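Long-range contacts in multidrug resistance protein (Vibrio cholerae, PDB 1YC9), which probably serves as the outer membrane channel of a multidrug efflux system, giving toxic compounds a path out of the cell: residues 364-369 with 420-425; 372-377 with 413-418; 28-33 with 239-244; 354-359 with 430-435. The protein carries 1 engineered substitution. One frame throughout, in Å; residues are numbered along the deposited sequence.

Interaction 1 of 4, residues 364-369 with 420-425; sequences QALQAR and SRAFSL
Leu366 reaches straight across to the turn holding Arg421, Ala422 and Leu425, and its two methyl groups divide the work. With CG anti to the backbone N (chi1 -176°), the isobutyl group projects toward the facing helix. CD2 lies against Ala422, 3.6 Å from its CB, and meets the tip of Leu425 at CD1, 4.1 Å away. CD1 rests 4.0 Å from Arg421 CD, at the edge of the guanidinium. Leucine suits this place because the axes of the two short helical segments stay 10.6 Å apart, a wide gap for the small Ala422 to face. Arg421 runs extended from CG to NE, while Arg369 bends at chi3. Their guanidinium planes stand 47° apart, with Arg369 NH1 4.0 Å from Arg421 NE. The carboxylate of Glu211 of the second subunit draws the two groups together, forming a salt bridge with each arginine through a different oxygen. The nearly antiparallel helices 326-391 and 398-433 are thus joined by an apolar patch with a charged flank at the subunit interface, while Phe423 points away from the facing helix, and both it and Ser424 touch Ala152 of helix 117-183.

Interaction 2 of 4, residues 372-377 with 413-418; sequences KTEQAV and RALVNL
Thr373 and Leu415 mark the closest backbone approach of this antiparallel helix pair, part of the coiled-coil alpha-barrel of the outer membrane factor family; residues 372-377 fall in a predicted coiled coil. The axes of the two short segments come within 9.2 Å, at 151° between their directions. Small Thr373 permits this closeness, and packing is tightest around it. Its methyl, CG2, is anti to the backbone N (chi1 of OG1 is -55°) and points between Ala414 and Leu415, lying 3.6 Å from Leu415 N. Its hydroxyl is taken up within its own helix by a hydrogen bond with Arg369 O, the usual way for a threonine to sit inside a helix interface. So satisfied, the hydroxyl can lie against a methyl of Leu418, while CG2 faces Ala414 and Leu415.

The other side is the rim, where Glu374 and Leu415 are partly exposed. Leu415 spreads its branches over the next turn, where Val377 CG2 lies 4.0 Å from Leu415 CD2, the two side chains crossing at about a right angle. Glu374 offers the leucine its CG methylene, 3.8 Å from Leu415 CD1. Beyond CG its chain runs extended and carries the carboxylate away from the leucine, so a long acidic residue can border an apolar contact. Helix 117-183 packs on Val416, whereas Ala204 of the second subunit touches Thr373. At the tight end, Thr373 OG1 comes to 3.2 Å from Leu418 CD1.

Interaction 3 of 4, residues 28-33 with 239-244; sequences QRYQDA and ITLTSR
Thr242 O is gripped by Arg29 NH1 at 3.0 Å and by water 1, which probably donates to it while accepting from Arg29 NE. The carbonyl oxygen lies in the guanidinium plane, but NH1 sits above the plane of the carbonyl, 62° out of it. Arg29, bent at chi3, also lays its guanidinium flat on that of Arg244, their centres 4.0 Å apart and planes 28° from parallel. Such a stack of cations is probably eased by Asp426, which forms a salt bridge with Arg244 NH1 and a hydrogen bond with Tyr30 OH.

A straighter backbone bond, Thr240 N to Tyr30 O at 2.8 Å, fixes the alignment of the loops, and Tyr30 CA makes a C-H...O contact with Thr240 O. Water 2 fills in where the backbones do not meet directly, within bonding distance of Arg29 O, Thr240 O and Thr242 N.

Tyr30 supplies the apolar centre: its CB meets Ile239 CD1 at 3.7 Å, and its ring lies beside Leu241, CE1 being 3.8 Å from Leu241 CD1. Asp32 suits the N-cap of helix 33-44: its OD2 caps Leu35 N through a weak hydrogen bond, while OD1 is held by Tyr151 OH and His238 N.

The contact thereby ties the loop before helix 33-44 to the linker between helices 189-223 and 260-281. Both lie against helix 398-433, where Tyr30 packs edge-to-face with Phe423 and touches Ile430.

Interaction 4 of 4, residues 354-359 with 430-435; sequences HEIADV and IHALGG. Unlike the reference sequence in segment 354-359: His354 (reference Tyr), Ile356 (reference Val).
Ile356 and Ala432 bring their CA atoms to 5.4 Å just where helix 398-433 ends, Gly434 turning the chain away at positive phi in a Schellman motif. So close an approach suits alanine. The methyl of Ala432 points into the facing helix, 3.8 Å from Ile356 CG1 and 4.1 Å from Val359 CG2, with the CB of Glu355 a little farther off. Ile356 has CG1 beside the backbone N (chi1 -64°), which swings that branch alongside the alanine; its CD1 then reaches 3.8 Å from Ala432 O. Branched side chains one turn apart thus hold a single methyl group from two sides.

A polar border runs beside this apolar contact. Glu355 OE1 lies at the edge of the His431 ring, near its plane but 4.4 Å from ND1. Water 4 lies between them, so close to both (2.5 Å from Glu355 OE1 and from His431 ND1) that the details of the bridge are doubtful. Arg259, from the loop before helix 260-281, forms a salt bridge with Glu355 OE1 and gives a hydrogen bond from the same nitrogen to Ala432 O.

Glycine is called for at position 434, because a side chain there would press on the preceding carbonyl. The chemistry implies a division of labour: aliphatic groups close the buried gap, while Arg259 links the acidic side chain to Ala432 O, in the last turn of the helix, and would probably favour an ionised Glu355.

How the interactions relate
Interactions 1, 2 and 4 are successive contacts of the same antiparallel pair, helices 326-391 and 398-433, and each touches the second subunit. Interaction 4 is buried, interaction 2 partly so, and interaction 1 lies at the surface of its chain. All three rest on aliphatic packing between the helices; charged groups border them, paired across the subunit interface in interaction 1 but within the chain in interaction 4. Interaction 3 differs: it joins two loops far apart in sequence through a backbone bond, an arginine-to-carbonyl bond, waters and stacked arginines, and meets no other chain. It touches interactions 1 and 4 through residues of helix 398-433, whereas interaction 2 stays about 7 Å away between nearest atoms.

Interaction 1 of 4, residues 364-369 with 420-425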
loop_
_atom_site.group_PDB
_atom_site.type_symbol
_atom_site.label_atom_id
_atom_site.label_comp_id
_atom_site.label_asym_id
_atom_site.label_seq_id
_atom_site.Cartn_x
_atom_site.Cartn_y
_atom_site.Cartn_z
ATOM N N GLN A 364 18.180 -25.527 2.484
ATOM C CA GLN A 364 18.691 -26.647 3.265
ATOM C C GLN A 364 17.621 -27.726 3.544
ATOM O O GLN A 364 17.925 -28.913 3.612
ATOM C CB GLN A 364 19.263 -26.161 4.588
ATOM C CG GLN A 364 20.536 -25.290 4.394
ATOM C CD GLN A 364 21.206 -24.874 5.711
ATOM O OE1 GLN A 364 22.429 -24.759 5.760
ATOM N NE2 GLN A 364 20.423 -24.673 6.765
ATOM N N ALA A 365 16.382 -27.316 3.752
ATOM C CA ALA A 365 15.300 -28.287 3.945
ATOM C C ALA A 365 14.854 -29.050 2.677
ATOM O O ALA A 365 14.254 -30.121 2.799
ATOM C CB ALA A 365 14.093 -27.599 4.586
ATOM N N LEU A 366 15.156 -28.540 1.497
ATOM C CA LEU A 366 14.449 -28.963 0.316
ATOM C C LEU A 366 14.795 -30.409 -0.034
ATOM O O LEU A 366 13.902 -31.197 -0.361
ATOM C CB LEU A 366 14.737 -28.070 -0.881
ATOM C CG LEU A 366 13.931 -28.416 -2.131
ATOM C CD1 LEU A 366 12.408 -28.416 -1.916
ATOM C CD2 LEU A 366 14.238 -27.499 -3.252
ATOM N N GLN A 367 16.078 -30.766 0.047
ATOM C CA GLN A 367 16.466 -32.089 -0.489
ATOM C C GLN A 367 15.781 -33.234 0.238
ATOM O O GLN A 367 15.294 -34.139 -0.395
ATOM C CB GLN A 367 17.996 -32.315 -0.539
ATOM C CG GLN A 367 18.351 -33.612 -1.337
ATOM C CD GLN A 367 17.794 -33.603 -2.766
ATOM O OE1 GLN A 367 18.098 -32.709 -3.585
ATOM N NE2 GLN A 367 16.929 -34.568 -3.052
ATOM N N ALA A 368 15.714 -33.180 1.546
ATOM C CA ALA A 368 15.072 -34.214 2.338
ATOM C C ALA A 368 13.580 -34.291 2.072
ATOM O O ALA A 368 13.015 -35.401 2.060
ATOM C CB ALA A 368 15.315 -34.004 3.739
ATOM N N ARG A 369 12.934 -33.115 1.929
ATOM C CA ARG A 369 11.521 -33.075 1.499
ATOM C C ARG A 369 11.293 -33.814 0.178
ATOM O O ARG A 369 10.404 -34.675 0.073
ATOM C CB ARG A 369 11.035 -31.616 1.405
ATOM C CG ARG A 369 10.947 -30.963 2.762
ATOM C CD ARG A 369 10.365 -29.572 2.749
ATOM N NE ARG A 369 8.960 -29.648 2.317
ATOM C CZ ARG A 369 8.204 -28.575 2.126
ATOM N NH1 ARG A 369 8.709 -27.382 2.352
ATOM N NH2 ARG A 369 6.944 -28.709 1.711
ATOM N N SER A 420 9.619 -27.854 -8.546
ATOM C CA SER A 420 9.447 -26.451 -8.897
ATOM C C SER A 420 9.964 -25.502 -7.829
ATOM O O SER A 420 10.516 -24.433 -8.144
ATOM C CB SER A 420 7.960 -26.122 -9.162
ATOM O OG SER A 420 7.822 -24.719 -9.377
ATOM N N ARG A 421 9.819 -25.894 -6.575
ATOM C CA ARG A 421 10.306 -25.123 -5.475
ATOM C C ARG A 421 11.811 -24.896 -5.546
ATOM O O ARG A 421 12.286 -23.868 -5.064
ATOM C CB ARG A 421 9.906 -25.755 -4.152
ATOM C CG ARG A 421 10.268 -24.989 -2.913
ATOM C CD ARG A 421 9.610 -25.562 -1.706
ATOM N NE ARG A 421 10.005 -24.931 -0.465
ATOM C CZ ARG A 421 9.485 -23.770 -0.050
ATOM N NH1 ARG A 421 8.592 -23.116 -0.782
ATOM N NH2 ARG A 421 9.861 -23.260 1.104
ATOM N N ALA A 422 12.542 -25.843 -6.111
ATOM C CA ALA A 422 14.007 -25.701 -6.258
ATOM C C ALA A 422 14.328 -24.506 -7.136
ATOM O O ALA A 422 15.210 -23.711 -6.820
ATOM C CB ALA A 422 14.608 -26.965 -6.818
ATOM N N PHE A 423 13.574 -24.336 -8.223
ATOM C CA PHE A 423 13.717 -23.189 -9.091
ATOM C C PHE A 423 13.329 -21.907 -8.348
ATOM O O PHE A 423 14.091 -20.948 -8.359
ATOM C CB PHE A 423 12.902 -23.391 -10.349
ATOM C CG PHE A 423 13.002 -22.278 -11.386
ATOM C CD1 PHE A 423 14.142 -21.503 -11.564
ATOM C CD2 PHE A 423 11.912 -22.019 -12.196
ATOM C CE1 PHE A 423 14.206 -20.540 -12.567
ATOM C CE2 PHE A 423 11.941 -21.033 -13.183
ATOM C CZ PHE A 423 13.094 -20.262 -13.357
ATOM N N SER A 424 12.186 -21.929 -7.650
ATOM C CA SER A 424 11.731 -20.790 -6.894
ATOM C C SER A 424 12.716 -20.332 -5.866
ATOM O O SER A 424 12.908 -19.118 -5.707
ATOM C CB SER A 424 10.372 -21.090 -6.247
ATOM O OG SER A 424 9.393 -21.151 -7.298
ATOM N N LEU A 425 13.335 -21.279 -5.180
ATOM C CA LEU A 425 14.354 -20.972 -4.170
ATOM C C LEU A 425 15.618 -20.394 -4.769
ATOM O O LEU A 425 16.301 -19.571 -4.124
ATOM C CB LEU A 425 14.669 -22.170 -3.288
ATOM C CG LEU A 425 13.545 -22.449 -2.294
ATOM C CD1 LEU A 425 13.839 -23.751 -1.563
ATOM C CD2 LEU A 425 13.325 -21.246 -1.324
#

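Interaction 2 of 4, residues 372-377 with 413-418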
loop_
_atom_site.group_PDB
_atom_site.type_symbol
_atom_site.label_atom_id
_atom_site.label_comp_id
_atom_site.label_asym_id
_atom_site.label_seq_id
_atom_site.Cartn_x
_atom_site.Cartn_y
_atom_site.Cartn_z
ATOM N N LYS A 372 11.925 -37.753 0.664
ATOM C CA LYS A 372 10.801 -38.455 1.261
ATOM C C LYS A 372 9.604 -38.461 0.321
ATOM O O LYS A 372 8.857 -39.446 0.244
ATOM C CB LYS A 372 10.428 -37.878 2.620
ATOM C CG LYS A 372 11.499 -37.937 3.706
ATOM C CD LYS A 372 12.155 -39.319 3.973
ATOM C CE LYS A 372 11.221 -40.479 4.149
ATOM N NZ LYS A 372 11.948 -41.862 4.401
ATOM N N THR A 373 9.393 -37.379 -0.412
ATOM C CA THR A 373 8.250 -37.340 -1.315
ATOM C C THR A 373 8.487 -38.288 -2.526
ATOM O O THR A 373 7.559 -38.950 -2.973
ATOM C CB THR A 373 7.972 -35.906 -1.773
ATOM O OG1 THR A 373 7.810 -35.037 -0.630
ATOM C CG2 THR A 373 6.657 -35.851 -2.520
ATOM N N GLU A 374 9.721 -38.367 -3.015
ATOM C CA GLU A 374 10.082 -39.351 -4.055
ATOM C C GLU A 374 9.797 -40.784 -3.572
ATOM O O GLU A 374 9.293 -41.610 -4.319
ATOM C CB GLU A 374 11.569 -39.262 -4.468
ATOM C CG GLU A 374 11.873 -38.139 -5.452
ATOM C CD GLU A 374 13.361 -37.883 -5.734
ATOM O OE1 GLU A 374 14.240 -38.245 -4.921
ATOM O OE2 GLU A 374 13.626 -37.268 -6.773
ATOM N N GLN A 375 10.172 -41.072 -2.354
ATOM C CA GLN A 375 9.907 -42.369 -1.743
ATOM C C GLN A 375 8.383 -42.636 -1.668
ATOM O O GLN A 375 7.937 -43.723 -1.957
ATOM C CB GLN A 375 10.550 -42.441 -0.379
ATOM C CG GLN A 375 12.103 -42.390 -0.429
ATOM C CD GLN A 375 12.708 -42.227 0.921
ATOM O OE1 GLN A 375 13.750 -41.539 1.095
ATOM N NE2 GLN A 375 12.092 -42.814 1.894
ATOM N N ALA A 376 7.571 -41.638 -1.305
ATOM C CA ALA A 376 6.132 -41.842 -1.285
ATOM C C ALA A 376 5.621 -42.122 -2.699
ATOM O O ALA A 376 4.799 -42.995 -2.870
ATOM C CB ALA A 376 5.394 -40.615 -0.688
ATOM N N VAL A 377 6.123 -41.396 -3.689
ATOM C CA VAL A 377 5.741 -41.640 -5.070
ATOM C C VAL A 377 6.055 -43.084 -5.471
ATOM O O VAL A 377 5.204 -43.812 -5.916
ATOM C CB VAL A 377 6.402 -40.657 -6.037
ATOM C CG1 VAL A 377 6.261 -41.075 -7.497
ATOM C CG2 VAL A 377 5.802 -39.231 -5.854
ATOM N N ARG A 413 1.965 -35.033 -7.530
ATOM C CA ARG A 413 1.786 -33.598 -7.577
ATOM C C ARG A 413 2.644 -32.900 -6.536
ATOM O O ARG A 413 3.246 -31.862 -6.841
ATOM C CB ARG A 413 0.320 -33.270 -7.420
ATOM C CG ARG A 413 -0.355 -33.654 -8.707
ATOM C CD ARG A 413 -1.770 -33.246 -8.784
ATOM N NE ARG A 413 -1.889 -31.838 -9.174
ATOM C CZ ARG A 413 -3.044 -31.174 -9.087
ATOM N NH1 ARG A 413 -4.117 -31.828 -8.654
ATOM N NH2 ARG A 413 -3.136 -29.891 -9.430
ATOM N N ALA A 414 2.707 -33.470 -5.336
ATOM C CA ALA A 414 3.552 -32.934 -4.264
ATOM C C ALA A 414 4.980 -32.896 -4.725
ATOM O O ALA A 414 5.681 -31.920 -4.535
ATOM C CB ALA A 414 3.387 -33.734 -2.979
ATOM N N LEU A 415 5.425 -33.968 -5.362
ATOM C CA LEU A 415 6.790 -33.994 -5.890
ATOM C C LEU A 415 7.077 -32.950 -6.924
ATOM O O LEU A 415 8.090 -32.268 -6.835
ATOM C CB LEU A 415 7.122 -35.389 -6.414
ATOM C CG LEU A 415 8.546 -35.550 -6.929
ATOM C CD1 LEU A 415 9.577 -35.144 -5.893
ATOM C CD2 LEU A 415 8.739 -37.013 -7.350
ATOM N N VAL A 416 6.200 -32.800 -7.913
ATOM C CA VAL A 416 6.369 -31.813 -8.974
ATOM C C VAL A 416 6.406 -30.422 -8.317
ATOM O O VAL A 416 7.165 -29.564 -8.718
ATOM C CB VAL A 416 5.184 -31.918 -9.975
ATOM C CG1 VAL A 416 4.776 -30.590 -10.539
ATOM C CG2 VAL A 416 5.482 -32.946 -11.070
ATOM N N ASN A 417 5.566 -30.184 -7.310
ATOM C CA ASN A 417 5.584 -28.875 -6.687
ATOM C C ASN A 417 6.910 -28.587 -5.935
ATOM O O ASN A 417 7.358 -27.423 -5.880
ATOM C CB ASN A 417 4.407 -28.700 -5.757
ATOM C CG ASN A 417 3.091 -28.643 -6.494
ATOM O OD1 ASN A 417 2.008 -28.925 -5.924
ATOM N ND2 ASN A 417 3.153 -28.292 -7.730
ATOM N N LEU A 418 7.488 -29.618 -5.342
ATOM C CA LEU A 418 8.807 -29.509 -4.641
ATOM C C LEU A 418 9.981 -29.333 -5.584
ATOM O O LEU A 418 10.949 -28.602 -5.286
ATOM C CB LEU A 418 9.059 -30.687 -3.691
ATOM C CG LEU A 418 8.265 -30.711 -2.387
ATOM C CD1 LEU A 418 8.448 -32.056 -1.706
ATOM C CD2 LEU A 418 8.709 -29.609 -1.405
#

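Interaction 3 of 4, residues 28-33 with 239-244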
loop_
_atom_site.group_PDB
_atom_site.type_symbol
_atom_site.label_atom_id
_atom_site.label_comp_id
_atom_site.label_asym_id
_atom_site.label_seq_id
_atom_site.Cartn_x
_atom_site.Cartn_y
_atom_site.Cartn_z
ATOM N N GLN A 28 19.896 -15.946 -17.498
ATOM C CA GLN A 28 20.508 -16.748 -18.554
ATOM C C GLN A 28 21.031 -18.078 -18.051
ATOM O O GLN A 28 21.153 -19.012 -18.838
ATOM C CB GLN A 28 21.607 -15.952 -19.302
ATOM C CG GLN A 28 21.069 -14.816 -20.144
ATOM C CD GLN A 28 22.171 -13.937 -20.724
ATOM O OE1 GLN A 28 23.339 -14.051 -20.343
ATOM N NE2 GLN A 28 21.799 -13.052 -21.588
ATOM N N ARG A 29 21.338 -18.178 -16.763
ATOM C CA ARG A 29 21.847 -19.423 -16.247
ATOM C C ARG A 29 20.851 -20.568 -16.347
ATOM O O ARG A 29 21.260 -21.719 -16.312
ATOM C CB ARG A 29 22.478 -19.251 -14.856
ATOM C CG ARG A 29 21.655 -19.614 -13.645
ATOM C CD ARG A 29 22.485 -19.554 -12.341
ATOM N NE ARG A 29 22.778 -20.863 -11.734
ATOM C CZ ARG A 29 24.003 -21.357 -11.485
ATOM N NH1 ARG A 29 24.124 -22.552 -10.912
ATOM N NH2 ARG A 29 25.111 -20.690 -11.807
ATOM N N TYR A 30 19.551 -20.280 -16.544
ATOM C CA TYR A 30 18.547 -21.337 -16.674
ATOM C C TYR A 30 18.416 -21.926 -18.088
ATOM O O TYR A 30 17.663 -22.864 -18.303
ATOM C CB TYR A 30 17.169 -20.871 -16.112
ATOM C CG TYR A 30 17.301 -20.328 -14.731
ATOM C CD1 TYR A 30 17.670 -21.155 -13.682
ATOM C CD2 TYR A 30 17.137 -18.966 -14.466
ATOM C CE1 TYR A 30 17.854 -20.666 -12.416
ATOM C CE2 TYR A 30 17.309 -18.462 -13.147
ATOM C CZ TYR A 30 17.630 -19.310 -12.147
ATOM O OH TYR A 30 17.837 -18.837 -10.866
ATOM N N GLN A 31 19.088 -21.313 -19.062
ATOM C CA GLN A 31 19.289 -21.921 -20.375
ATOM C C GLN A 31 17.969 -22.047 -21.108
ATOM O O GLN A 31 17.746 -22.995 -21.872
ATOM C CB GLN A 31 20.014 -23.280 -20.233
ATOM C CG GLN A 31 21.470 -23.132 -19.760
ATOM C CD GLN A 31 22.200 -24.486 -19.615
ATOM O OE1 GLN A 31 22.469 -25.142 -20.603
ATOM N NE2 GLN A 31 22.504 -24.885 -18.393
ATOM N N ASP A 32 17.078 -21.101 -20.840
ATOM C CA ASP A 32 15.767 -21.058 -21.460
ATOM C C ASP A 32 15.591 -19.775 -22.253
ATOM O O ASP A 32 15.347 -18.677 -21.712
ATOM C CB ASP A 32 14.678 -21.231 -20.405
ATOM C CG ASP A 32 13.320 -21.300 -20.999
ATOM O OD1 ASP A 32 12.442 -21.907 -20.346
ATOM O OD2 ASP A 32 13.009 -20.803 -22.113
ATOM N N ALA A 33 15.732 -19.874 -23.577
ATOM C CA ALA A 33 15.699 -18.666 -24.368
ATOM C C ALA A 33 14.391 -17.885 -24.468
ATOM O O ALA A 33 14.407 -16.674 -24.539
ATOM C CB ALA A 33 16.079 -19.033 -25.846
ATOM N N ILE A 239 13.483 -25.158 -18.305
ATOM C CA ILE A 239 14.435 -24.597 -17.370
ATOM C C ILE A 239 15.495 -25.633 -17.007
ATOM O O ILE A 239 15.168 -26.765 -16.655
ATOM C CB ILE A 239 13.656 -24.142 -16.073
ATOM C CG1 ILE A 239 12.788 -22.918 -16.373
ATOM C CG2 ILE A 239 14.590 -23.918 -14.848
ATOM C CD1 ILE A 239 13.548 -21.657 -16.570
ATOM N N THR A 240 16.758 -25.224 -17.054
ATOM C CA THR A 240 17.856 -26.037 -16.561
ATOM C C THR A 240 18.312 -25.461 -15.248
ATOM O O THR A 240 18.734 -24.322 -15.178
ATOM C CB THR A 240 19.028 -26.081 -17.586
ATOM O OG1 THR A 240 18.588 -26.758 -18.764
ATOM C CG2 THR A 240 20.181 -26.901 -17.065
ATOM N N LEU A 241 18.197 -26.261 -14.209
ATOM C CA LEU A 241 18.599 -25.886 -12.876
ATOM C C LEU A 241 19.925 -26.531 -12.567
ATOM O O LEU A 241 20.025 -27.749 -12.591
ATOM C CB LEU A 241 17.546 -26.392 -11.895
ATOM C CG LEU A 241 17.063 -25.509 -10.761
ATOM C CD1 LEU A 241 16.779 -24.100 -11.286
ATOM C CD2 LEU A 241 15.838 -26.135 -10.152
ATOM N N THR A 242 20.926 -25.714 -12.263
ATOM C CA THR A 242 22.251 -26.147 -11.818
ATOM C C THR A 242 22.445 -25.722 -10.362
ATOM O O THR A 242 22.153 -24.577 -10.033
ATOM C CB THR A 242 23.327 -25.423 -12.655
ATOM O OG1 THR A 242 23.202 -25.783 -14.032
ATOM C CG2 THR A 242 24.733 -25.867 -12.272
ATOM N N SER A 243 22.948 -26.616 -9.502
ATOM C CA SER A 243 23.393 -26.225 -8.150
ATOM C C SER A 243 24.594 -25.261 -8.237
ATOM O O SER A 243 25.438 -25.363 -9.141
ATOM C CB SER A 243 23.753 -27.443 -7.295
ATOM O OG SER A 243 24.971 -28.000 -7.746
ATOM N N ARG A 244 24.659 -24.331 -7.288
ATOM C CA ARG A 244 25.452 -23.108 -7.456
ATOM C C ARG A 244 26.978 -23.252 -7.339
ATOM O O ARG A 244 27.704 -22.746 -8.207
ATOM C CB ARG A 244 24.981 -22.050 -6.459
ATOM C CG ARG A 244 23.605 -21.504 -6.768
ATOM C CD ARG A 244 23.600 -20.029 -7.123
ATOM N NE ARG A 244 22.508 -19.713 -8.027
ATOM C CZ ARG A 244 22.495 -18.687 -8.866
ATOM N NH1 ARG A 244 21.449 -18.512 -9.656
ATOM N NH2 ARG A 244 23.519 -17.829 -8.947
HETATM O O HOH W 1 20.711 -22.479 -10.549
HETATM O O HOH W 2 20.821 -23.188 -13.803
HETATM O O HOH W 3 17.103 -25.421 -20.573
#

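Interaction 4 of 4, residues 354-359 with 430-435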
loop_
_atom_site.group_PDB
_atom_site.type_symbol
_atom_site.label_atom_id
_atom_site.label_comp_id
_atom_site.label_asym_id
_atom_site.label_seq_id
_atom_site.Cartn_x
_atom_site.Cartn_y
_atom_site.Cartn_z
ATOM N N HIS A 354 16.640 -11.414 7.127
ATOM C CA HIS A 354 15.521 -12.333 7.310
ATOM C C HIS A 354 15.332 -13.072 5.974
ATOM O O HIS A 354 15.126 -14.289 5.949
ATOM C CB HIS A 354 14.295 -11.504 7.669
ATOM C CG HIS A 354 12.989 -12.235 7.730
ATOM N ND1 HIS A 354 11.784 -11.568 7.627
ATOM C CD2 HIS A 354 12.676 -13.541 7.937
ATOM C CE1 HIS A 354 10.790 -12.431 7.771
ATOM N NE2 HIS A 354 11.306 -13.633 7.948
ATOM N N GLU A 355 15.361 -12.314 4.892
ATOM C CA GLU A 355 15.112 -12.867 3.566
ATOM C C GLU A 355 16.174 -13.900 3.198
ATOM O O GLU A 355 15.848 -15.032 2.754
ATOM C CB GLU A 355 15.056 -11.783 2.526
ATOM C CG GLU A 355 13.712 -11.069 2.513
ATOM C CD GLU A 355 13.726 -9.763 1.729
ATOM O OE1 GLU A 355 14.637 -9.563 0.893
ATOM O OE2 GLU A 355 12.772 -8.968 1.932
ATOM N N ILE A 356 17.423 -13.539 3.471
ATOM C CA ILE A 356 18.544 -14.474 3.251
ATOM C C ILE A 356 18.479 -15.672 4.178
ATOM O O ILE A 356 18.672 -16.801 3.717
ATOM C CB ILE A 356 19.910 -13.780 3.415
ATOM C CG1 ILE A 356 20.034 -12.734 2.328
ATOM C CG2 ILE A 356 21.073 -14.824 3.213
ATOM C CD1 ILE A 356 20.970 -11.589 2.655
ATOM N N ALA A 357 18.133 -15.451 5.458
ATOM C CA ALA A 357 17.972 -16.531 6.389
ATOM C C ALA A 357 16.908 -17.521 5.934
ATOM O O ALA A 357 17.100 -18.728 6.114
ATOM C CB ALA A 357 17.658 -16.053 7.798
ATOM N N ASP A 358 15.815 -17.020 5.345
ATOM C CA ASP A 358 14.708 -17.874 4.900
ATOM C C ASP A 358 15.124 -18.688 3.689
ATOM O O ASP A 358 14.833 -19.872 3.614
ATOM C CB ASP A 358 13.475 -17.068 4.552
ATOM C CG ASP A 358 12.625 -16.718 5.772
ATOM O OD1 ASP A 358 13.056 -16.908 6.915
ATOM O OD2 ASP A 358 11.486 -16.201 5.663
ATOM N N VAL A 359 15.832 -18.064 2.755
ATOM C CA VAL A 359 16.304 -18.784 1.580
ATOM C C VAL A 359 17.223 -19.946 1.998
ATOM O O VAL A 359 17.074 -21.063 1.510
ATOM C CB VAL A 359 17.054 -17.902 0.573
ATOM C CG1 VAL A 359 17.661 -18.797 -0.537
ATOM C CG2 VAL A 359 16.147 -16.827 -0.014
ATOM N N ILE A 430 18.554 -15.177 -5.556
ATOM C CA ILE A 430 18.995 -14.104 -6.390
ATOM C C ILE A 430 18.371 -12.819 -5.898
ATOM O O ILE A 430 19.040 -11.814 -5.733
ATOM C CB ILE A 430 18.647 -14.380 -7.848
ATOM C CG1 ILE A 430 19.595 -15.459 -8.388
ATOM C CG2 ILE A 430 18.738 -13.160 -8.662
ATOM C CD1 ILE A 430 19.305 -15.922 -9.757
ATOM N N HIS A 431 17.076 -12.872 -5.599
ATOM C CA HIS A 431 16.388 -11.702 -5.044
ATOM C C HIS A 431 16.974 -11.251 -3.698
ATOM O O HIS A 431 17.205 -10.049 -3.472
ATOM C CB HIS A 431 14.900 -11.975 -4.977
ATOM C CG HIS A 431 14.108 -10.767 -4.662
ATOM N ND1 HIS A 431 13.968 -10.305 -3.377
ATOM C CD2 HIS A 431 13.479 -9.880 -5.466
ATOM C CE1 HIS A 431 13.246 -9.200 -3.396
ATOM N NE2 HIS A 431 12.946 -8.918 -4.655
ATOM N N ALA A 432 17.277 -12.193 -2.831
ATOM C CA ALA A 432 17.740 -11.905 -1.482
ATOM C C ALA A 432 19.126 -11.300 -1.521
ATOM O O ALA A 432 19.467 -10.470 -0.691
ATOM C CB ALA A 432 17.748 -13.138 -0.648
ATOM N N LEU A 433 19.927 -11.700 -2.508
ATOM C CA LEU A 433 21.268 -11.149 -2.671
ATOM C C LEU A 433 21.230 -9.817 -3.415
ATOM O O LEU A 433 22.194 -9.101 -3.421
ATOM C CB LEU A 433 22.200 -12.151 -3.377
ATOM C CG LEU A 433 22.352 -13.485 -2.667
ATOM C CD1 LEU A 433 23.215 -14.446 -3.519
ATOM C CD2 LEU A 433 22.966 -13.287 -1.311
ATOM N N GLY A 434 20.106 -9.476 -4.028
ATOM C CA GLY A 434 19.948 -8.203 -4.710
ATOM C C GLY A 434 20.437 -8.254 -6.139
ATOM O O GLY A 434 20.696 -7.224 -6.737
ATOM N N GLY A 435 20.559 -9.460 -6.683
ATOM C CA GLY A 435 20.969 -9.648 -8.052
ATOM C C GLY A 435 22.467 -9.460 -8.189
ATOM O O GLY A 435 23.236 -9.569 -7.214
HETATM O O HOH W 4 14.505 -11.091 -1.058
#